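Local structure of beta-N-acetylhexosaminidase (Thermotoga neapolitana, 5BZA) at residues D15-A20 and D276-L281; V347-P352 and F378-V383. The protein probably hydrolyses terminal non-reducing N-acetyl-D-hexosamine residues from N-acetyl-beta-D-hexosaminides, as a thermostable glycoside hydrolase of family 3. One frame throughout, in Å; residues are numbered along the deposited sequence.

Contact 1: residues D15-A20 and D276-L281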
# COMPACT_ATOMS: atom_id res chain seq x y z
N ASP B 15 3.08 -2.79 19.38
CA ASP B 15 1.73 -2.48 19.80
C ASP B 15 1.65 -0.97 20.05
O ASP B 15 2.68 -0.31 20.24
CB ASP B 15 1.33 -3.32 21.04
CG ASP B 15 -0.20 -3.33 21.28
OD1 ASP B 15 -0.91 -2.81 20.41
OD2 ASP B 15 -0.70 -3.91 22.28
N PHE B 16 0.43 -0.41 19.99
CA PHE B 16 0.21 0.99 20.32
C PHE B 16 -0.96 1.06 21.30
O PHE B 16 -2.02 0.51 21.04
CB PHE B 16 -0.06 1.83 19.07
CG PHE B 16 -0.43 3.26 19.39
CD1 PHE B 16 0.48 4.11 19.99
CD2 PHE B 16 -1.73 3.72 19.13
CE1 PHE B 16 0.13 5.43 20.29
CE2 PHE B 16 -2.08 5.02 19.42
CZ PHE B 16 -1.16 5.89 20.01
N ASN B 17 -0.75 1.69 22.45
CA ASN B 17 -1.72 1.56 23.52
C ASN B 17 -1.37 2.58 24.58
O ASN B 17 -0.51 3.44 24.34
CB ASN B 17 -1.74 0.13 24.08
CG ASN B 17 -0.33 -0.38 24.45
OD1 ASN B 17 0.49 0.36 24.99
ND2 ASN B 17 -0.08 -1.66 24.19
N GLU B 18 -2.04 2.53 25.73
CA GLU B 18 -1.86 3.62 26.71
C GLU B 18 -0.45 3.48 27.29
O GLU B 18 0.20 4.49 27.54
CB GLU B 18 -2.96 3.61 27.79
CG GLU B 18 -3.19 4.89 28.67
CD GLU B 18 -3.72 6.15 27.87
OE1 GLU B 18 -3.68 6.15 26.61
OE2 GLU B 18 -4.25 7.13 28.48
N GLU B 19 0.06 2.25 27.45
CA GLU B 19 1.43 2.10 27.95
C GLU B 19 2.42 2.77 26.98
O GLU B 19 3.29 3.55 27.40
CB GLU B 19 1.81 0.62 28.16
CG GLU B 19 3.22 0.42 28.76
CD GLU B 19 3.58 -1.05 29.04
OE1 GLU B 19 2.90 -1.95 28.49
OE2 GLU B 19 4.55 -1.30 29.80
N ALA B 20 2.26 2.49 25.68
CA ALA B 20 3.09 3.12 24.67
C ALA B 20 3.05 4.66 24.74
O ALA B 20 4.09 5.30 24.80
CB ALA B 20 2.69 2.62 23.30
N ASP B 276 14.28 -3.19 20.77
CA ASP B 276 13.26 -3.77 19.92
C ASP B 276 11.92 -3.84 20.66
O ASP B 276 10.95 -4.37 20.12
CB ASP B 276 13.67 -5.16 19.37
CG ASP B 276 13.77 -6.20 20.44
OD1 ASP B 276 13.70 -5.85 21.62
OD2 ASP B 276 13.96 -7.39 20.10
N ASN B 277 11.88 -3.25 21.85
CA ASN B 277 10.70 -3.24 22.71
C ASN B 277 10.63 -1.97 23.55
O ASN B 277 11.46 -1.77 24.43
CB ASN B 277 10.69 -4.45 23.63
CG ASN B 277 9.37 -4.63 24.34
OD1 ASN B 277 8.55 -3.69 24.46
ND2 ASN B 277 9.15 -5.85 24.84
N PHE B 278 9.62 -1.13 23.31
CA PHE B 278 9.51 0.16 24.02
C PHE B 278 9.38 -0.06 25.51
O PHE B 278 9.77 0.79 26.31
CB PHE B 278 8.30 0.96 23.50
CG PHE B 278 6.96 0.35 23.85
CD1 PHE B 278 6.40 -0.64 23.03
CD2 PHE B 278 6.25 0.76 24.99
CE1 PHE B 278 5.15 -1.21 23.34
CE2 PHE B 278 5.01 0.20 25.30
CZ PHE B 278 4.47 -0.80 24.49
N ARG B 279 8.84 -1.20 25.88
CA ARG B 279 8.72 -1.53 27.28
C ARG B 279 10.10 -1.66 27.95
O ARG B 279 10.19 -1.54 29.16
CB ARG B 279 7.88 -2.80 27.48
CG ARG B 279 6.42 -2.66 26.99
CD ARG B 279 5.62 -3.96 27.11
NE ARG B 279 4.19 -3.76 26.84
CZ ARG B 279 3.56 -4.14 25.72
NH1 ARG B 279 4.22 -4.84 24.79
NH2 ARG B 279 2.25 -3.86 25.58
N ASP B 280 11.17 -1.90 27.20
CA ASP B 280 12.52 -1.91 27.80
C ASP B 280 13.09 -0.52 28.02
O ASP B 280 14.17 -0.39 28.60
CB ASP B 280 13.52 -2.67 26.93
CG ASP B 280 13.23 -4.12 26.89
OD1 ASP B 280 12.83 -4.67 27.94
OD2 ASP B 280 13.36 -4.71 25.81
N LEU B 281 12.41 0.52 27.54
CA LEU B 281 13.03 1.84 27.59
C LEU B 281 13.39 2.29 29.03
O LEU B 281 14.48 2.78 29.24
CB LEU B 281 12.13 2.88 26.93
CG LEU B 281 12.68 4.30 26.92
CD1 LEU B 281 14.09 4.33 26.36
CD2 LEU B 281 11.77 5.21 26.10
O HOH W 1 1.47 -5.45 23.49
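The carboxylate of Glu19 and the guanidinium of Arg279 form the one direct salt bridge between the start of helix 18-27 and the loop from strand 273-275 into helix 281-293 of the family 3 TIM-barrel domain. Arg279 NE donates to Glu19 OE1 at 2.8 Å; the oxygen lies close to the guanidinium plane, while the nitrogen meets it from above the carboxylate plane, the two planes standing 59° apart. The two extended side chains cross at about a right angle. A second polar link runs through a water that accepts from Arg279 NH2 (2.7 Å) and donates to Asp15 OD2; Asp15 OD1 is salt-bridged to Arg376. Asn17 N-caps the helix: its OD1 accepts from Ala20 N at 2.9 Å, almost in line with the C=O bond, and its ND2 gives a weak bond to Asp15 OD2.

Apolar packing centres on Phe278. Its CG sits between the backbone N and carbonyl carbon (chi1 68°), and the ring reaches the first turn of the helix, where Ala20 CB makes a CH-pi contact over one face, 4.2 Å from the ring centroid. Arg279 CG lies over the opposite face, toward its rim, and the guanidinium turns one face to Phe278 CZ, 3.7 Å above its centre; Glu19 CG touches the ring edge at CE2 (3.9 Å). With an alanine in place of Glu19, the Arg279 guanidinium, its direct charge partner lost, would probably be freer to turn. The chemistry thus implies a buried ring against the helix start, bordered by the more exposed charges of Glu19 and Arg279.

Contact 2: residues V347-P352 and F378-V383; sequences VVLLVP and FKVRDV
Val347 and Val380, side by side on the same sheet face, begin a parallel pairing of strands 347-352 and 380-386, joined through helix 364-377 as a beta-alpha-beta crossover in the C-terminal domain. The axes of 347-352 and 380-383 approach to 4.7 Å, their directions 22° apart. Val347 grips the neighbour with both backbone groups: its N donates to Lys379 O, and its O accepts from Arg381 N, each at 2.8 Å. A beta bulge then shifts the register by one residue, placing Val348 beside Asp382 and Leu349 beside Val383.

Shape is settled on the face of Val347, Leu349, Val380 and Val383. Leu349, with CG anti to its carbonyl carbon (chi1 -64°), rests CD1 in the shallow groove over Val380 CG1, 4.2 Å away, and Val383 CG2, 4.0 Å away. It crosses Val380 at about a right angle but Val383 obliquely, and Ala374 of helix 364-377 packs on it too. Val347 is the more covered bump of the two: its CG2 lies in the corner formed by Phe378 CB, at 3.8 Å, and Lys379 O. The Phe378 ring leads away from there to edge-to-face contacts with Phe401 and Phe459.

On the other face Val348 lies beside Asp382, whose carboxylate leads away from it. Arg381, at the bulge, also swings outward: its NE is salt-bridged to Glu346, a cadmium ligand together with Glu398. Past the bulge, Leu349 N donates to Asp382 O at 2.9 Å, with an N-H...O angle of 157°.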
# COMPACT_ATOMS: atom_id res chain seq x y z
N VAL B 347 -19.72 -7.52 26.96
CA VAL B 347 -20.50 -6.97 25.87
C VAL B 347 -20.89 -8.09 24.94
O VAL B 347 -20.10 -8.99 24.67
CB VAL B 347 -19.73 -5.83 25.08
CG1 VAL B 347 -20.48 -5.39 23.86
CG2 VAL B 347 -19.50 -4.61 25.97
N VAL B 348 -22.12 -8.01 24.45
CA VAL B 348 -22.58 -8.92 23.44
C VAL B 348 -22.56 -8.10 22.15
O VAL B 348 -23.12 -6.99 22.10
CB VAL B 348 -24.00 -9.44 23.76
CG1 VAL B 348 -24.53 -10.22 22.58
CG2 VAL B 348 -23.94 -10.34 24.97
N LEU B 349 -21.98 -8.67 21.08
CA LEU B 349 -21.80 -7.90 19.86
C LEU B 349 -22.70 -8.43 18.77
O LEU B 349 -22.63 -9.61 18.39
CB LEU B 349 -20.36 -7.99 19.35
CG LEU B 349 -19.18 -7.41 20.15
CD1 LEU B 349 -17.88 -7.65 19.40
CD2 LEU B 349 -19.38 -5.92 20.45
N LEU B 350 -23.50 -7.53 18.22
CA LEU B 350 -24.38 -7.89 17.13
C LEU B 350 -23.79 -7.26 15.91
O LEU B 350 -23.72 -6.02 15.81
CB LEU B 350 -25.82 -7.39 17.37
CG LEU B 350 -26.59 -8.06 18.51
CD1 LEU B 350 -28.02 -7.51 18.69
CD2 LEU B 350 -26.62 -9.55 18.25
N VAL B 351 -23.34 -8.10 14.99
CA VAL B 351 -22.57 -7.58 13.87
C VAL B 351 -23.17 -8.06 12.57
O VAL B 351 -23.42 -9.26 12.44
CB VAL B 351 -21.07 -8.04 13.96
CG1 VAL B 351 -20.31 -7.63 12.71
CG2 VAL B 351 -20.41 -7.48 15.24
N PRO B 352 -23.41 -7.14 11.61
CA PRO B 352 -23.92 -7.50 10.27
C PRO B 352 -23.17 -8.70 9.71
O PRO B 352 -21.96 -8.76 9.83
CB PRO B 352 -23.65 -6.24 9.43
CG PRO B 352 -23.75 -5.13 10.44
CD PRO B 352 -23.25 -5.68 11.76
N PHE B 378 -13.28 -3.57 25.28
CA PHE B 378 -14.35 -4.13 26.10
C PHE B 378 -14.17 -5.60 26.31
O PHE B 378 -13.74 -6.29 25.40
CB PHE B 378 -15.78 -3.87 25.44
CG PHE B 378 -16.10 -2.42 25.27
CD1 PHE B 378 -16.62 -1.70 26.31
CD2 PHE B 378 -15.75 -1.74 24.11
CE1 PHE B 378 -16.86 -0.37 26.20
CE2 PHE B 378 -15.96 -0.39 24.00
CZ PHE B 378 -16.52 0.30 25.04
N LYS B 379 -14.55 -6.08 27.50
CA LYS B 379 -14.70 -7.53 27.64
C LYS B 379 -15.88 -7.95 26.75
O LYS B 379 -16.95 -7.31 26.73
CB LYS B 379 -14.94 -7.94 29.09
CG LYS B 379 -14.16 -7.17 30.09
CD LYS B 379 -14.39 -7.71 31.49
CE LYS B 379 -15.38 -6.80 32.19
NZ LYS B 379 -15.73 -7.24 33.55
N VAL B 380 -15.67 -9.01 25.99
CA VAL B 380 -16.68 -9.47 25.05
C VAL B 380 -17.17 -10.86 25.45
O VAL B 380 -16.37 -11.81 25.49
CB VAL B 380 -16.11 -9.48 23.64
CG1 VAL B 380 -17.07 -10.15 22.67
CG2 VAL B 380 -15.75 -8.04 23.21
N ARG B 381 -18.46 -10.98 25.74
CA ARG B 381 -19.07 -12.27 26.08
C ARG B 381 -19.46 -13.08 24.86
O ARG B 381 -19.27 -14.29 24.84
CB ARG B 381 -20.32 -12.14 26.96
CG ARG B 381 -20.78 -13.54 27.43
CD ARG B 381 -21.94 -13.53 28.40
NE ARG B 381 -21.59 -12.89 29.67
CZ ARG B 381 -22.45 -12.76 30.67
NH1 ARG B 381 -23.68 -13.26 30.55
NH2 ARG B 381 -22.10 -12.15 31.79
N ASP B 382 -20.01 -12.43 23.83
CA ASP B 382 -20.36 -13.20 22.63
C ASP B 382 -20.35 -12.36 21.37
O ASP B 382 -20.42 -11.15 21.42
CB ASP B 382 -21.75 -13.82 22.82
CG ASP B 382 -21.97 -15.05 21.94
OD1 ASP B 382 -21.32 -15.16 20.86
OD2 ASP B 382 -22.79 -15.91 22.33
N VAL B 383 -20.25 -13.03 20.22
CA VAL B 383 -20.32 -12.34 18.94
C VAL B 383 -21.38 -13.02 18.10
O VAL B 383 -21.24 -14.20 17.75
CB VAL B 383 -18.97 -12.36 18.19
CG1 VAL B 383 -19.14 -11.74 16.82
CG2 VAL B 383 -17.93 -11.61 18.97

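Overall arrangement
Contact 1 closes before contact 2 opens, so the two follow in series along the chain. Their centres lie 28 Å apart, and their nearest atoms, about 12 Å apart, do not touch. Contact 1 belongs to the N-terminal TIM-barrel domain, where the loop after strand 273-275 meets the start of helix 18-27 beside the neighbouring strand 9-13, joining the end of the barrel sequence to its beginning. Residues 347-352 and 378-383 instead lie at one edge of the separate mixed sheet of the C-terminal domain. The domains share no sheet, yet Arg376, at the end of helix 364-377 just before contact 2, reaches Asp15 of contact 1, a charged link between the two domains.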